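Local structure of putative 3-hydroxybutyryl-CoA dehydratase (Rhodopseudomonas palustris, 3HIN) at residues S16-D21 and K49-D54; P34-A39 and L77-E82; G121-C126 and L141-R146; I130-A135 and L202-R207. The protein belongs to the enoyl-CoA hydratase/isomerase (crotonase) family and probably acts as a lyase on CoA thioesters, as in 3-hydroxybutyryl-CoA dehydration. All coordinates share one frame; numbering follows the deposited sequence.

Contact 1: S16-D21 and K49-D54; sequences STLVVD and KDCLTD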
# COMPACT_ATOMS: atom_id res chain seq x y z
N SER A 16 6.84 33.78 11.88
CA SER A 16 6.27 34.45 13.03
C SER A 16 5.32 33.51 13.71
O SER A 16 4.88 33.79 14.81
CB SER A 16 5.50 35.71 12.64
OG SER A 16 4.22 35.34 12.08
N THR A 17 4.97 32.38 13.06
CA THR A 17 4.05 31.40 13.66
C THR A 17 4.81 30.42 14.56
O THR A 17 4.24 29.47 15.00
CB THR A 17 3.31 30.52 12.60
OG1 THR A 17 4.28 29.82 11.82
CG2 THR A 17 2.46 31.38 11.69
N LEU A 18 6.09 30.65 14.83
CA LEU A 18 6.91 29.63 15.57
C LEU A 18 7.75 30.45 16.51
O LEU A 18 8.05 31.57 16.17
CB LEU A 18 7.85 28.84 14.63
CG LEU A 18 7.19 27.83 13.68
CD1 LEU A 18 8.27 27.11 12.90
CD2 LEU A 18 6.25 26.82 14.40
N VAL A 19 8.09 29.92 17.68
CA VAL A 19 9.07 30.53 18.52
C VAL A 19 10.17 29.53 18.78
O VAL A 19 9.97 28.54 19.50
CB VAL A 19 8.47 30.96 19.86
CG1 VAL A 19 9.65 31.23 20.90
CG2 VAL A 19 7.49 32.17 19.67
N VAL A 20 11.34 29.82 18.23
CA VAL A 20 12.46 28.91 18.15
C VAL A 20 13.61 29.36 19.05
O VAL A 20 14.15 30.48 18.90
CB VAL A 20 13.01 28.88 16.70
CG1 VAL A 20 14.16 27.92 16.59
CG2 VAL A 20 11.90 28.58 15.68
N ASP A 21 14.03 28.52 19.97
CA ASP A 21 15.21 28.86 20.79
C ASP A 21 16.13 27.67 20.80
O ASP A 21 15.78 26.61 20.32
CB ASP A 21 14.80 29.23 22.22
CG ASP A 21 15.79 30.18 22.89
OD1 ASP A 21 16.79 30.64 22.27
OD2 ASP A 21 15.55 30.46 24.08
N LYS A 49 9.25 22.95 8.54
CA LYS A 49 10.16 22.23 7.70
C LYS A 49 11.55 22.90 7.67
O LYS A 49 12.58 22.23 7.77
CB LYS A 49 9.58 22.23 6.31
CG LYS A 49 10.27 21.35 5.30
CD LYS A 49 9.45 21.39 4.00
CE LYS A 49 10.32 21.25 2.78
NZ LYS A 49 10.37 19.79 2.46
N ASP A 50 11.54 24.23 7.54
CA ASP A 50 12.76 25.03 7.58
C ASP A 50 13.56 24.79 8.85
O ASP A 50 14.75 24.57 8.76
CB ASP A 50 12.46 26.53 7.47
CG ASP A 50 12.27 26.99 6.03
OD1 ASP A 50 12.35 26.11 5.12
OD2 ASP A 50 12.01 28.22 5.82
N CYS A 51 12.91 24.86 10.01
CA CYS A 51 13.65 24.67 11.27
C CYS A 51 14.30 23.29 11.32
O CYS A 51 15.37 23.15 11.86
CB CYS A 51 12.72 24.70 12.46
SG CYS A 51 12.16 26.27 12.80
N LEU A 52 13.62 22.28 10.77
CA LEU A 52 14.21 20.94 10.68
C LEU A 52 15.07 20.68 9.42
O LEU A 52 15.44 19.55 9.16
CB LEU A 52 13.12 19.91 10.84
CG LEU A 52 12.10 20.24 11.92
CD1 LEU A 52 10.82 19.44 11.75
CD2 LEU A 52 12.71 19.95 13.28
N THR A 53 15.42 21.70 8.64
CA THR A 53 16.34 21.46 7.51
C THR A 53 17.73 21.94 7.92
O THR A 53 17.86 23.04 8.44
CB THR A 53 15.79 22.13 6.22
OG1 THR A 53 14.49 21.56 5.98
CG2 THR A 53 16.67 21.82 4.99
N ASP A 54 18.76 21.10 7.73
CA ASP A 54 20.15 21.51 7.98
C ASP A 54 20.29 21.99 9.42
O ASP A 54 20.79 23.09 9.68
CB ASP A 54 20.61 22.64 7.03
CG ASP A 54 20.66 22.19 5.57
OD1 ASP A 54 20.85 20.98 5.30
OD2 ASP A 54 20.50 23.06 4.68
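V20 on the edge strand faces C51 in the last turn of helix 42-51, and their CA atoms, 8.2 Å apart, mark the closest backbone approach. C51 is the one residue of 49-54 that makes the contact. Its CB bond points toward the strand. SG stands beside its own backbone N and anti to the carbonyl carbon (chi1 -73°), which turns the sulfur to the strand. Two methyls meet it there. V20 brings CG2, 3.7 Å from C51 SG. L18, two residues earlier on the same strand face, brings CD1, 4.0 Å from that sulfur. Seen from SG, the two methyls lie about 77° apart, so the sulfur is touched from two distinct directions. The interaction is apolar throughout. Right after C51 the helix stops, and L52 leaves helical geometry. T53 ties back the turn that follows. Its OG1 bonds to K49 O at 2.7 Å, well above the carbonyl plane, and its N bonds to D50 O at 2.9 Å. L18 also rests on L44 and A47 of the same helix, while C51 reaches I29 on the neighbouring strand. Helix 42-51 therefore covers the antiparallel pair 18-23 and 26-31. It is also the connecting helix of the beta-alpha-beta unit from strand 26-31 to the parallel strand 61-66, within the crotonase-like fold.

Contact 2: P34-A39 and L77-E82; sequences PKKRNA and LSELRE
K36 reaches from one surface loop to S78 and E79 on another. Its CB bond points toward 77-82. From CB, the chain runs through CG and CD with bends at chi2, chi3 and chi4 (the first two -126° and -32°), so it is far from fully extended. CE is the first atom to come close, 3.8 Å from S78 OG. NZ goes further and donates a hydrogen bond to S78 OG at 3.1 Å. The angle CE-NZ-OG is about 108°, close to the tetrahedral direction expected for an ammonium N-H. S78 OG is also hydrogen-bonded to D76 OD1, its stronger partner. D76 OD2 forms a long, weak ion pair with K36 NZ. E79 lies across the lysine at about a right angle. Its OE2 is 4.1 Å from K36 NZ, too far for a salt bridge. OE2 instead forms a salt bridge with R33, and OE1 accepts a hydrogen bond from N41. K36 opens a type I' turn, closed by A39 N to K36 O at 2.8 Å. With K36 cut back to an alanine, the ammonium is gone, and S78 OG is likely to lose this donor and the nearby carboxylates a balancing charge. One hydrogen bond passes directly between the two segments; the R33 salt bridge and N41 join the same loops alongside it. The acids around the ammonium probably add a modest electrostatic pull.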
# COMPACT_ATOMS: atom_id res chain seq x y z
N PRO A 34 -1.44 31.11 19.10
CA PRO A 34 -2.29 30.82 20.26
C PRO A 34 -3.79 31.26 20.15
O PRO A 34 -4.66 30.62 20.75
CB PRO A 34 -1.55 31.49 21.44
CG PRO A 34 -0.63 32.54 20.77
CD PRO A 34 -0.23 31.90 19.47
N LYS A 35 -4.07 32.30 19.37
CA LYS A 35 -5.44 32.79 19.23
C LYS A 35 -6.31 31.76 18.53
O LYS A 35 -7.53 31.75 18.67
CB LYS A 35 -5.48 34.13 18.48
CG LYS A 35 -4.72 35.23 19.21
CD LYS A 35 -5.21 36.66 18.83
CE LYS A 35 -4.58 37.69 19.80
NZ LYS A 35 -5.54 38.76 20.24
N LYS A 36 -5.67 30.91 17.75
CA LYS A 36 -6.36 29.76 17.19
C LYS A 36 -5.76 28.43 17.63
O LYS A 36 -5.71 27.48 16.84
CB LYS A 36 -6.44 29.88 15.69
CG LYS A 36 -5.24 30.54 15.08
CD LYS A 36 -5.63 31.72 14.21
CE LYS A 36 -6.97 31.53 13.52
NZ LYS A 36 -6.99 32.23 12.22
N ARG A 37 -5.33 28.36 18.89
CA ARG A 37 -4.93 27.08 19.49
C ARG A 37 -3.93 26.41 18.59
O ARG A 37 -3.99 25.20 18.39
CB ARG A 37 -6.17 26.17 19.76
CG ARG A 37 -7.36 26.91 20.56
CD ARG A 37 -8.47 25.90 21.01
NE ARG A 37 -9.24 25.41 19.86
CZ ARG A 37 -9.88 24.23 19.78
NH1 ARG A 37 -9.85 23.35 20.79
NH2 ARG A 37 -10.54 23.92 18.66
N ASN A 38 -3.04 27.20 17.99
CA ASN A 38 -1.92 26.64 17.27
C ASN A 38 -2.39 25.80 16.10
O ASN A 38 -1.75 24.80 15.70
CB ASN A 38 -1.02 25.84 18.24
CG ASN A 38 -0.30 26.74 19.25
OD1 ASN A 38 -0.13 27.95 19.02
ND2 ASN A 38 0.06 26.16 20.43
N ALA A 39 -3.55 26.17 15.56
CA ALA A 39 -4.01 25.65 14.32
C ALA A 39 -2.89 25.69 13.26
O ALA A 39 -2.28 26.74 13.01
CB ALA A 39 -5.25 26.45 13.84
N LEU A 77 -9.36 26.01 10.39
CA LEU A 77 -10.64 25.87 9.77
C LEU A 77 -11.12 27.20 9.17
O LEU A 77 -12.00 27.22 8.31
CB LEU A 77 -11.63 25.25 10.77
CG LEU A 77 -11.33 23.77 11.16
CD1 LEU A 77 -12.55 23.12 11.82
CD2 LEU A 77 -10.88 22.88 9.95
N SER A 78 -10.48 28.29 9.57
CA SER A 78 -10.70 29.60 8.94
C SER A 78 -9.87 29.82 7.68
O SER A 78 -9.97 30.84 7.02
CB SER A 78 -10.39 30.75 9.94
OG SER A 78 -9.01 30.76 10.35
N GLU A 79 -9.01 28.88 7.35
CA GLU A 79 -8.08 29.10 6.28
C GLU A 79 -8.19 28.01 5.25
O GLU A 79 -7.25 27.77 4.50
CB GLU A 79 -6.67 29.23 6.87
CG GLU A 79 -6.38 30.65 7.44
CD GLU A 79 -4.92 30.88 7.95
OE1 GLU A 79 -3.94 30.28 7.42
OE2 GLU A 79 -4.76 31.73 8.87
N LEU A 80 -9.32 27.32 5.21
CA LEU A 80 -9.57 26.36 4.15
C LEU A 80 -9.44 26.98 2.78
O LEU A 80 -9.98 28.04 2.49
CB LEU A 80 -10.97 25.76 4.22
CG LEU A 80 -11.19 24.67 5.26
CD1 LEU A 80 -11.59 25.35 6.55
CD2 LEU A 80 -12.27 23.76 4.75
N ARG A 81 -8.70 26.27 1.94
CA ARG A 81 -8.55 26.64 0.58
C ARG A 81 -9.20 25.53 -0.24
O ARG A 81 -9.00 24.33 0.04
CB ARG A 81 -7.08 26.73 0.28
CG ARG A 81 -6.74 27.93 -0.46
CD ARG A 81 -5.54 27.65 -1.32
NE ARG A 81 -4.34 27.51 -0.52
CZ ARG A 81 -3.65 28.52 0.01
NH1 ARG A 81 -2.56 28.26 0.73
NH2 ARG A 81 -4.05 29.78 -0.18
N GLU A 82 -10.02 25.93 -1.21
CA GLU A 82 -10.74 25.04 -2.13
C GLU A 82 -9.73 24.43 -3.10
O GLU A 82 -8.85 25.15 -3.66
CB GLU A 82 -11.79 25.82 -2.89
CG GLU A 82 -11.26 27.18 -3.43
CD GLU A 82 -12.34 28.26 -3.53
OE1 GLU A 82 -12.29 29.25 -2.73
OE2 GLU A 82 -13.22 28.11 -4.42

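Contact 3: G121-C126 and L141-R146; sequences GLELAC and LPEGSR
L122 and L141 are brought together by different first torsions. L122 swings CG to the far side from its own amide N (chi1 -179°), whereas L141 CG lies beside its N, opposite the carbonyl carbon (chi1 -64°). The two side chains cross at about a right angle. They meet through one methyl each, with L122 CD2 4.1 Å from L141 CD2. L141 also packs on L158, M167 and M171, so the leucine pair is part of a buried apolar layer between helix 120-127 and the helices that follow. Beside it, two glutamates face one another. E123 is extended through CG, and E143 bends back at chi2. E123 OE1 and E143 OE2 are 4.4 Å apart, near but not in contact. The other oxygen of E123, OE2, is gripped by the backbone N-H groups of G152 and G154. These two hydrogen bonds hold that oxygen in place and limit how the carboxylate can turn. V150 touches both glutamates, and F99 lies against E123. E123 lies in a GGGxELA motif and E143 in a PE motif. The pair is consistent with the two catalytic glutamates of enoyl-CoA hydratases, which act on water and substrate, but that role is inferred here from the family.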
# COMPACT_ATOMS: atom_id res chain seq x y z
N GLY A 121 -2.82 18.15 14.50
CA GLY A 121 -2.02 18.27 15.72
C GLY A 121 -1.67 16.90 16.24
O GLY A 121 -0.53 16.69 16.64
N LEU A 122 -2.60 15.95 16.16
CA LEU A 122 -2.25 14.58 16.60
C LEU A 122 -1.21 14.00 15.61
O LEU A 122 -0.24 13.39 16.01
CB LEU A 122 -3.51 13.69 16.72
CG LEU A 122 -3.38 12.22 17.20
CD1 LEU A 122 -2.49 12.20 18.43
CD2 LEU A 122 -4.76 11.72 17.56
N GLU A 123 -1.39 14.26 14.32
CA GLU A 123 -0.53 13.71 13.27
C GLU A 123 0.90 14.24 13.44
O GLU A 123 1.87 13.47 13.38
CB GLU A 123 -1.10 14.04 11.89
CG GLU A 123 -2.43 13.29 11.66
CD GLU A 123 -3.06 13.57 10.28
OE1 GLU A 123 -3.58 14.68 10.12
OE2 GLU A 123 -3.04 12.70 9.36
N LEU A 124 1.00 15.53 13.76
CA LEU A 124 2.26 16.16 14.11
C LEU A 124 2.91 15.43 15.31
O LEU A 124 4.07 15.06 15.27
CB LEU A 124 1.96 17.59 14.53
CG LEU A 124 3.17 18.40 14.95
CD1 LEU A 124 4.15 18.11 13.87
CD2 LEU A 124 2.78 19.91 14.86
N ALA A 125 2.13 15.28 16.37
CA ALA A 125 2.58 14.57 17.53
C ALA A 125 3.02 13.18 17.18
O ALA A 125 4.00 12.69 17.76
CB ALA A 125 1.49 14.50 18.60
N CYS A 126 2.31 12.53 16.28
CA CYS A 126 2.68 11.15 15.89
C CYS A 126 4.03 11.03 15.21
O CYS A 126 4.67 9.95 15.29
CB CYS A 126 1.60 10.49 15.02
SG CYS A 126 0.21 10.08 16.13
N LEU A 141 -9.69 12.75 16.60
CA LEU A 141 -9.70 12.93 15.17
C LEU A 141 -11.09 13.33 14.71
O LEU A 141 -11.86 12.49 14.26
CB LEU A 141 -9.28 11.65 14.49
CG LEU A 141 -7.86 11.27 14.82
CD1 LEU A 141 -7.76 9.78 14.47
CD2 LEU A 141 -6.83 12.09 14.08
N PRO A 142 -11.43 14.63 14.82
CA PRO A 142 -12.81 15.11 14.54
C PRO A 142 -13.15 15.19 13.06
O PRO A 142 -14.26 15.51 12.71
CB PRO A 142 -12.77 16.52 15.11
CG PRO A 142 -11.40 16.96 14.67
CD PRO A 142 -10.57 15.76 15.22
N GLU A 143 -12.19 14.87 12.21
CA GLU A 143 -12.32 15.07 10.75
C GLU A 143 -13.47 14.32 10.10
O GLU A 143 -14.13 14.86 9.17
CB GLU A 143 -11.02 14.70 9.98
CG GLU A 143 -10.03 13.79 10.71
CD GLU A 143 -9.00 14.60 11.48
OE1 GLU A 143 -9.35 15.11 12.55
OE2 GLU A 143 -7.87 14.81 10.98
N GLY A 144 -13.63 13.07 10.54
CA GLY A 144 -14.70 12.20 10.07
C GLY A 144 -16.08 12.82 10.17
O GLY A 144 -16.94 12.56 9.34
N SER A 145 -16.27 13.63 11.20
CA SER A 145 -17.46 14.43 11.36
C SER A 145 -17.73 15.24 10.10
O SER A 145 -18.87 15.37 9.66
CB SER A 145 -17.22 15.38 12.54
OG SER A 145 -18.36 16.18 12.78
N ARG A 146 -16.66 15.75 9.51
CA ARG A 146 -16.72 16.67 8.39
C ARG A 146 -16.74 15.96 7.02
O ARG A 146 -16.61 16.60 5.96
CB ARG A 146 -15.51 17.60 8.47
CG ARG A 146 -15.86 19.06 8.36
CD ARG A 146 -15.13 19.88 9.39
NE ARG A 146 -15.47 19.47 10.76
CZ ARG A 146 -14.58 19.23 11.72
NH1 ARG A 146 -13.27 19.39 11.49
NH2 ARG A 146 -15.00 18.86 12.94

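Contact 4: I130-A135 and L202-R207; sequences IRVAEA and LELGNR
Strand 130-134 of the main sheet is covered here by helix 197-208, a helix-on-sheet packing of the crotonase-like fold. I130 and V132 lie on the strand face turned to the helix, and L204 answers both. The nearest backbone pair is I130 with L204, whose CA atoms are 9.1 Å apart, so side chains fill the distance. One methyl of L204 does all the touching. Its CD1 is 3.6 Å from V132 CG2, and the two side chains meet tip to tip. The same CD1 is 4.0 Å from I130 CG2, where L204 runs obliquely over the isoleucine. The two methyls subtend about 72° at L204 CD1, so the leucine end settles between I130 and V132. Torsions set this up. L204 CG lies beside its backbone N (chi1 -63°) and chi2 is 177°, which carries CD1 out to the strand. V132 offers the methyl that is anti to its carbonyl carbon, while I130 offers the one anti to its N. The contact is purely apolar. Y190 of the next strand touches I130, V132 and L204 alike and extends this apolar layer to that strand. E134 OE2 takes the N-H of A197, where helix 197-208 begins. Strand 130-134 runs parallel between strands 109-113 and 190-192. L202 of the same helix rests on V26 and T28 of strand 26-31, so the helix also touches a strand farther across the sheet.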
# COMPACT_ATOMS: atom_id res chain seq x y z
N ILE A 130 9.18 10.69 20.70
CA ILE A 130 8.68 10.58 22.09
C ILE A 130 7.65 11.69 22.32
O ILE A 130 7.82 12.81 21.88
CB ILE A 130 9.82 10.76 23.05
CG1 ILE A 130 10.87 9.65 22.85
CG2 ILE A 130 9.39 10.90 24.57
CD1 ILE A 130 12.16 9.95 23.61
N ARG A 131 6.60 11.38 23.06
CA ARG A 131 5.60 12.38 23.39
C ARG A 131 5.55 12.35 24.90
O ARG A 131 5.64 11.24 25.51
CB ARG A 131 4.22 11.99 22.75
CG ARG A 131 4.06 12.23 21.24
CD ARG A 131 3.02 11.27 20.58
NE ARG A 131 3.53 9.90 20.69
CZ ARG A 131 4.56 9.43 19.97
NH1 ARG A 131 5.04 8.17 20.21
NH2 ARG A 131 5.12 10.16 19.00
N VAL A 132 5.43 13.54 25.52
CA VAL A 132 5.20 13.70 26.93
C VAL A 132 3.89 14.47 27.03
O VAL A 132 3.74 15.54 26.38
CB VAL A 132 6.30 14.50 27.64
CG1 VAL A 132 6.08 14.43 29.12
CG2 VAL A 132 7.66 13.97 27.32
N ALA A 133 2.95 13.91 27.78
CA ALA A 133 1.63 14.49 27.92
C ALA A 133 1.40 14.98 29.35
O ALA A 133 1.54 14.19 30.31
CB ALA A 133 0.54 13.51 27.49
N GLU A 134 1.12 16.30 29.48
CA GLU A 134 0.50 16.92 30.67
C GLU A 134 -0.95 16.45 30.91
O GLU A 134 -1.60 16.02 29.96
CB GLU A 134 0.38 18.44 30.44
CG GLU A 134 1.40 19.20 31.07
CD GLU A 134 1.40 20.67 30.69
OE1 GLU A 134 0.39 21.41 30.83
OE2 GLU A 134 2.50 21.05 30.31
N ALA A 135 -1.49 16.61 32.14
CA ALA A 135 -2.84 16.13 32.39
C ALA A 135 -3.90 16.70 31.42
O ALA A 135 -4.89 16.02 31.14
CB ALA A 135 -3.25 16.42 33.81
N LEU A 202 12.06 18.83 28.03
CA LEU A 202 13.39 19.38 27.99
C LEU A 202 14.39 18.55 28.81
O LEU A 202 15.54 18.38 28.41
CB LEU A 202 13.38 20.83 28.42
CG LEU A 202 14.68 21.63 28.15
CD1 LEU A 202 15.05 21.76 26.67
CD2 LEU A 202 14.67 23.08 28.78
N GLU A 203 14.00 17.99 29.94
CA GLU A 203 14.95 17.08 30.55
C GLU A 203 15.21 15.80 29.71
O GLU A 203 16.33 15.31 29.68
CB GLU A 203 14.61 16.77 32.00
CG GLU A 203 13.48 15.80 32.10
CD GLU A 203 13.63 14.79 33.25
OE1 GLU A 203 13.69 15.26 34.42
OE2 GLU A 203 13.61 13.55 32.94
N LEU A 204 14.19 15.28 29.03
CA LEU A 204 14.42 14.20 28.08
C LEU A 204 15.34 14.62 26.97
O LEU A 204 16.20 13.85 26.59
CB LEU A 204 13.12 13.66 27.49
CG LEU A 204 12.20 13.01 28.53
CD1 LEU A 204 10.92 12.58 27.88
CD2 LEU A 204 12.82 11.80 29.12
N GLY A 205 15.20 15.83 26.45
CA GLY A 205 16.11 16.27 25.34
C GLY A 205 17.56 16.35 25.84
O GLY A 205 18.49 15.90 25.16
N ASN A 206 17.77 16.89 27.04
CA ASN A 206 19.13 16.87 27.62
C ASN A 206 19.71 15.46 27.79
O ASN A 206 20.95 15.25 27.62
CB ASN A 206 19.23 17.64 28.98
CG ASN A 206 19.02 19.13 28.81
OD1 ASN A 206 18.20 19.74 29.52
ND2 ASN A 206 19.74 19.72 27.83
N ARG A 207 18.83 14.49 28.08
CA ARG A 207 19.27 13.09 28.27
C ARG A 207 19.66 12.41 26.94
O ARG A 207 20.77 11.89 26.84
CB ARG A 207 18.25 12.27 29.13
CG ARG A 207 18.45 10.74 29.10
CD ARG A 207 19.76 10.36 29.86
NE ARG A 207 20.01 8.93 29.75
CZ ARG A 207 20.47 8.30 28.66
NH1 ARG A 207 20.75 8.98 27.57
NH2 ARG A 207 20.67 6.98 28.66

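Contacts 1 and 4 reach the same mixed sheet, at strand 18-23 and strand 130-134, with centres about 19 Å apart and no touch. Contacts 2 and 3 are neighbours: L77 CD1 of contact 2 packs on R146 NH1 of contact 3 at 3.8 Å. Contact 3 carries E123 and E143, by family analogy the probable catalytic pair; contact 2 is a surface contact, its centre about 14 Å from that of contact 3. Contacts 3 and 4 are joined through R131, which turns away from helix 197-208: its NH2 is 3.0 Å from A125 O, a probable hydrogen bond. This ties helix 120-127 to the strand that follows it.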